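Local coordinates for uncharacterized protein (Parabacteroides distasonis, PDB 4KW2) that is of unknown function but adopts a xylose isomerase-like TIM barrel, and so may act on a sugar or related small molecule, at residues Phe56-Leu59 with Pro64-Thr67; Tyr71-Asp76 with Phe110-Lys115. All coordinates share one frame; numbering follows the deposited sequence.

Contact 1: Phe56-Leu59 with Pro64-Thr67; sequences FQEL and PKET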
loop_
_atom_site.group_PDB
_atom_site.type_symbol
_atom_site.label_atom_id
_atom_site.label_comp_id
_atom_site.label_asym_id
_atom_site.label_seq_id
_atom_site.Cartn_x
_atom_site.Cartn_y
_atom_site.Cartn_z
ATOM N N PHE A 56 17.350 10.095 -10.402
ATOM C CA PHE A 56 17.924 8.762 -10.630
ATOM C C PHE A 56 17.172 7.909 -11.646
ATOM O O PHE A 56 17.499 6.740 -11.834
ATOM C CB PHE A 56 18.187 8.021 -9.313
ATOM C CG PHE A 56 19.069 8.795 -8.367
ATOM C CD1 PHE A 56 20.408 8.997 -8.667
ATOM C CD2 PHE A 56 18.556 9.350 -7.198
ATOM C CE1 PHE A 56 21.225 9.726 -7.815
ATOM C CE2 PHE A 56 19.370 10.072 -6.340
ATOM C CZ PHE A 56 20.705 10.263 -6.649
ATOM N N GLN A 57 16.206 8.506 -12.338
ATOM C CA GLN A 57 15.608 7.859 -13.500
ATOM C C GLN A 57 16.582 7.934 -14.672
ATOM O O GLN A 57 17.141 9.000 -14.955
ATOM C CB GLN A 57 14.294 8.536 -13.894
ATOM C CG GLN A 57 13.476 7.719 -14.886
ATOM C CD GLN A 57 12.126 8.337 -15.201
ATOM O OE1 GLN A 57 11.959 9.553 -15.154
ATOM N NE2 GLN A 57 11.154 7.497 -15.520
ATOM N N GLU A 58 16.771 6.807 -15.354
ATOM C CA GLU A 58 17.523 6.777 -16.599
ATOM C C GLU A 58 16.901 7.782 -17.570
ATOM O O GLU A 58 15.682 7.835 -17.731
ATOM C CB GLU A 58 17.493 5.366 -17.195
ATOM C CG GLU A 58 18.100 5.217 -18.590
ATOM C CD GLU A 58 19.611 5.037 -18.581
ATOM O OE1 GLU A 58 20.248 5.268 -17.523
ATOM O OE2 GLU A 58 20.160 4.667 -19.645
ATOM N N LEU A 59 17.739 8.589 -18.206
ATOM C CA LEU A 59 17.237 9.628 -19.103
ATOM C C LEU A 59 16.724 9.014 -20.402
ATOM O O LEU A 59 15.594 9.265 -20.792
ATOM C CB LEU A 59 18.314 10.678 -19.389
ATOM C CG LEU A 59 18.788 11.561 -18.226
ATOM C CD1 LEU A 59 19.784 12.597 -18.736
ATOM C CD2 LEU A 59 17.626 12.264 -17.541
ATOM N N PRO A 64 23.116 9.419 -23.589
ATOM C CA PRO A 64 23.776 8.123 -23.655
ATOM C C PRO A 64 23.310 7.198 -22.540
ATOM O O PRO A 64 22.783 7.658 -21.522
ATOM C CB PRO A 64 25.265 8.460 -23.520
ATOM C CG PRO A 64 25.322 9.811 -22.901
ATOM C CD PRO A 64 24.033 10.509 -23.212
ATOM N N LYS A 65 23.496 5.903 -22.753
ATOM C CA LYS A 65 23.054 4.884 -21.807
ATOM C C LYS A 65 23.770 5.042 -20.462
ATOM O O LYS A 65 24.930 5.454 -20.417
ATOM C CB LYS A 65 23.304 3.488 -22.386
ATOM C CG LYS A 65 22.518 2.384 -21.711
ATOM C CD LYS A 65 22.523 1.126 -22.565
ATOM C CE LYS A 65 21.933 -0.052 -21.813
ATOM N NZ LYS A 65 21.993 -1.302 -22.621
ATOM N N GLU A 66 23.053 4.719 -19.385
ATOM C CA GLU A 66 23.523 4.864 -17.994
ATOM C C GLU A 66 23.607 6.315 -17.497
ATOM O O GLU A 66 24.158 6.564 -16.435
ATOM C CB GLU A 66 24.880 4.168 -17.754
ATOM C CG GLU A 66 25.001 2.733 -18.258
ATOM C CD GLU A 66 24.005 1.778 -17.626
ATOM O OE1 GLU A 66 23.469 2.091 -16.542
ATOM O OE2 GLU A 66 23.763 0.701 -18.216
ATOM N N THR A 67 23.073 7.273 -18.245
ATOM C CA THR A 67 23.010 8.642 -17.745
ATOM C C THR A 67 21.662 8.814 -17.061
ATOM O O THR A 67 20.630 8.570 -17.681
ATOM C CB THR A 67 23.167 9.677 -18.867
ATOM O OG1 THR A 67 24.377 9.420 -19.580
ATOM C CG2 THR A 67 23.223 11.086 -18.289
#

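Contact 2: Tyr71-Asp76 with Phe110-Lys115; sequences YDLSDD and FAFAHK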
loop_
_atom_site.group_PDB
_atom_site.type_symbol
_atom_site.label_atom_id
_atom_site.label_comp_id
_atom_site.label_asym_id
_atom_site.label_seq_id
_atom_site.Cartn_x
_atom_site.Cartn_y
_atom_site.Cartn_z
ATOM N N TYR A 71 21.593 16.121 -10.086
ATOM C CA TYR A 71 22.063 17.496 -10.162
ATOM C C TYR A 71 23.492 17.647 -10.697
ATOM O O TYR A 71 23.981 18.765 -10.840
ATOM C CB TYR A 71 21.883 18.215 -8.815
ATOM C CG TYR A 71 22.509 17.555 -7.596
ATOM C CD1 TYR A 71 23.810 17.058 -7.625
ATOM C CD2 TYR A 71 21.808 17.475 -6.397
ATOM C CE1 TYR A 71 24.377 16.480 -6.506
ATOM C CE2 TYR A 71 22.368 16.898 -5.274
ATOM C CZ TYR A 71 23.654 16.404 -5.336
ATOM O OH TYR A 71 24.231 15.842 -4.225
ATOM N N ASP A 72 24.143 16.527 -11.010
ATOM C CA ASP A 72 25.508 16.525 -11.538
ATOM C C ASP A 72 25.578 16.542 -13.074
ATOM O O ASP A 72 26.665 16.416 -13.639
ATOM C CB ASP A 72 26.275 15.301 -11.000
ATOM C CG ASP A 72 25.695 13.971 -11.484
ATOM O OD1 ASP A 72 24.603 13.950 -12.093
ATOM O OD2 ASP A 72 26.332 12.930 -11.249
ATOM N N LEU A 73 24.442 16.684 -13.755
ATOM C CA LEU A 73 24.441 16.699 -15.222
ATOM C C LEU A 73 25.280 17.848 -15.783
ATOM O O LEU A 73 25.187 18.977 -15.311
ATOM C CB LEU A 73 23.013 16.812 -15.778
ATOM C CG LEU A 73 22.099 15.602 -15.630
ATOM C CD1 LEU A 73 20.709 15.941 -16.145
ATOM C CD2 LEU A 73 22.663 14.395 -16.364
ATOM N N SER A 74 26.078 17.556 -16.805
ATOM C CA SER A 74 26.883 18.574 -17.478
ATOM C C SER A 74 26.010 19.673 -18.073
ATOM O O SER A 74 24.821 19.475 -18.313
ATOM C CB SER A 74 27.710 17.943 -18.598
ATOM O OG SER A 74 26.871 17.483 -19.648
ATOM N N ASP A 75 26.616 20.827 -18.328
ATOM C CA ASP A 75 25.907 21.939 -18.955
ATOM C C ASP A 75 25.311 21.529 -20.300
ATOM O O ASP A 75 24.189 21.908 -20.623
ATOM C CB ASP A 75 26.840 23.142 -19.134
ATOM C CG ASP A 75 27.228 23.793 -17.809
ATOM O OD1 ASP A 75 26.417 23.785 -16.853
ATOM O OD2 ASP A 75 28.353 24.324 -17.729
ATOM N N ASP A 76 26.065 20.755 -21.075
ATOM C CA ASP A 76 25.580 20.214 -22.348
ATOM C C ASP A 76 24.332 19.364 -22.161
ATOM O O ASP A 76 23.352 19.531 -22.883
ATOM C CB ASP A 76 26.660 19.366 -23.024
ATOM C CG ASP A 76 27.740 20.201 -23.685
ATOM O OD1 ASP A 76 27.706 21.445 -23.573
ATOM O OD2 ASP A 76 28.629 19.605 -24.328
ATOM N N PHE A 110 19.147 22.977 -5.770
ATOM C CA PHE A 110 18.550 24.260 -6.153
ATOM C C PHE A 110 19.224 24.877 -7.378
ATOM O O PHE A 110 18.555 25.468 -8.221
ATOM C CB PHE A 110 18.603 25.260 -4.994
ATOM C CG PHE A 110 17.430 25.168 -4.059
ATOM C CD1 PHE A 110 17.364 24.165 -3.101
ATOM C CD2 PHE A 110 16.396 26.086 -4.134
ATOM C CE1 PHE A 110 16.287 24.076 -2.240
ATOM C CE2 PHE A 110 15.313 26.005 -3.274
ATOM C CZ PHE A 110 15.259 24.998 -2.326
ATOM N N ALA A 111 20.547 24.760 -7.464
ATOM C CA ALA A 111 21.284 25.243 -8.636
ATOM C C ALA A 111 20.834 24.503 -9.891
ATOM O O ALA A 111 20.622 25.112 -10.935
ATOM C CB ALA A 111 22.785 25.071 -8.439
ATOM N N PHE A 112 20.689 23.187 -9.775
ATOM C CA PHE A 112 20.245 22.352 -10.888
ATOM C C PHE A 112 18.818 22.690 -11.322
ATOM O O PHE A 112 18.555 22.878 -12.504
ATOM C CB PHE A 112 20.333 20.873 -10.511
ATOM C CG PHE A 112 19.809 19.954 -11.571
ATOM C CD1 PHE A 112 20.528 19.744 -12.736
ATOM C CD2 PHE A 112 18.594 19.300 -11.408
ATOM C CE1 PHE A 112 20.050 18.893 -13.720
ATOM C CE2 PHE A 112 18.108 18.454 -12.389
ATOM C CZ PHE A 112 18.841 18.247 -13.546
ATOM N N ALA A 113 17.903 22.759 -10.360
ATOM C CA ALA A 113 16.524 23.155 -10.637
ATOM C C ALA A 113 16.474 24.461 -11.427
ATOM O O ALA A 113 15.749 24.570 -12.417
ATOM C CB ALA A 113 15.739 23.293 -9.343
ATOM N N HIS A 114 17.246 25.443 -10.984
ATOM C CA HIS A 114 17.318 26.740 -11.652
ATOM C C HIS A 114 17.891 26.610 -13.061
ATOM O O HIS A 114 17.383 27.207 -14.003
ATOM C CB HIS A 114 18.183 27.698 -10.835
ATOM C CG HIS A 114 18.389 29.030 -11.486
ATOM N ND1 HIS A 114 17.471 30.053 -11.391
ATOM C CD2 HIS A 114 19.406 29.504 -12.243
ATOM C CE1 HIS A 114 17.914 31.101 -12.062
ATOM N NE2 HIS A 114 19.084 30.794 -12.590
ATOM N N LYS A 115 18.947 25.819 -13.195
ATOM C CA LYS A 115 19.609 25.628 -14.479
ATOM C C LYS A 115 18.674 24.982 -15.511
ATOM O O LYS A 115 18.698 25.343 -16.683
ATOM C CB LYS A 115 20.880 24.787 -14.290
ATOM C CG LYS A 115 21.800 24.751 -15.501
ATOM C CD LYS A 115 23.263 24.549 -15.118
ATOM C CE LYS A 115 23.507 23.238 -14.375
ATOM N NZ LYS A 115 23.607 23.375 -12.891
HETATM O O HOH W 1 24.196 20.146 -13.089
#

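Contact 1: Phe56-Leu59 with Pro64-Thr67
Leu59 N donates a hydrogen bond of 2.9 Å to Thr67 O, and this bond pairs two irregular backbones in the long loop between strand 50-53 and helix 75-86 of the TIM barrel. Residues Pro64 to Thr67 form a type II beta turn. Its closing backbone bond, Thr67 N to Pro64 O, is weak at 3.3 Å, and Thr67 OG1 adds a second donor to the same oxygen from above the carbonyl plane. Glu58 reaches this turn because CG lies anti to the backbone N (chi1 173°) and the chain then bends at chi2. Its OE2 accepts Glu66 N at 2.9 Å through the syn lone pair, and also lies 3.6 Å from Lys65 CA. Shortening Glu58 to an alanine removes the carboxylate, and the Glu66 amide would probably lose its partner and the turn its side-chain tie to 56-59. One residue before Glu58, Gln57 turns away from the turn, and its NE2 bonds to Leu34 O and Thr39 OG1, tying the loop to the start of helix 36-46. The apolar side of the contact is narrow: Leu59 CD1 meets Thr67 CG2 at 3.8 Å.

Contact 2: Tyr71-Asp76 with Phe110-Lys115
Tyr71 lies against Phe112 through its backbone end: Tyr71 CA sits over one face of the Phe112 ring, 4.0 Å from the centroid and 26° off the normal, which meets the geometry of a CH-pi contact. Beside it, Tyr71 CB packs on Phe112 CB at 3.5 Å. Phe112 presents this face because its CG stands anti to the backbone N (chi1 176°), carrying the ring from helix 103-116 to the incoming loop. At the far end of the ring, Leu73 CD1 approaches Phe112 CE1 obliquely at 3.9 Å.

A water joins the polar groups. It donates to Tyr71 O at 2.6 Å and to Leu73 O at 2.7 Å, and so satisfies two carbonyls on the same bend of the chain; Lys115 NZ lies 3.3 Å from this water and makes a weak bond to it. Lys115 gets there by bending at chi3 and chi4, and the bend lays its methylenes across Asp75, whose OD1 is 3.7 Å from Lys115 CD. Asp75 OD1 and Lys115 NZ remain 4.9 Å apart, so any attraction between the charges would act without direct contact.

The next shell sets these groups in place. Ser74 is the N-cap of helix 75-86, its OG hydrogen-bonded to Asn77 N, at the junction of loop and helix. Within 110-115, the bond from Lys115 N to Ala111 O continues the helical pattern that sets the spacing of Phe112 and Lys115. Farther out, Cys78 of helix 75-86 touches Leu73, Phe112 and Lys115, while the Phe112 ring meets that of Phe95 on strand 91-98. The contact thus joins the loop leading into helix 75-86, and the first turn of that helix, to helix 103-116, beside strand 91-98 through Phe95.

From the N terminus, the chain leaves barrel strand 50-53 and enters the long loop that holds both segments of contact 1; four residues separate them, so this contact closes a short local loop. Contact 2 opens only afterwards, at the end of the same connection, and spans helix 75-86 and strand 91-98 before closing on helix 103-116. The two are therefore in series, neither nested nor crossed. The centres of the two contacts lie about 15 Å apart. They nevertheless touch: Leu73 CD2 of contact 2 packs on Thr67 CG2 at 3.9 Å and on Leu59 CD1 at 4.1 Å. Through Leu73, the folded loop after strand 50-53 is joined to the packing of two successive barrel helices.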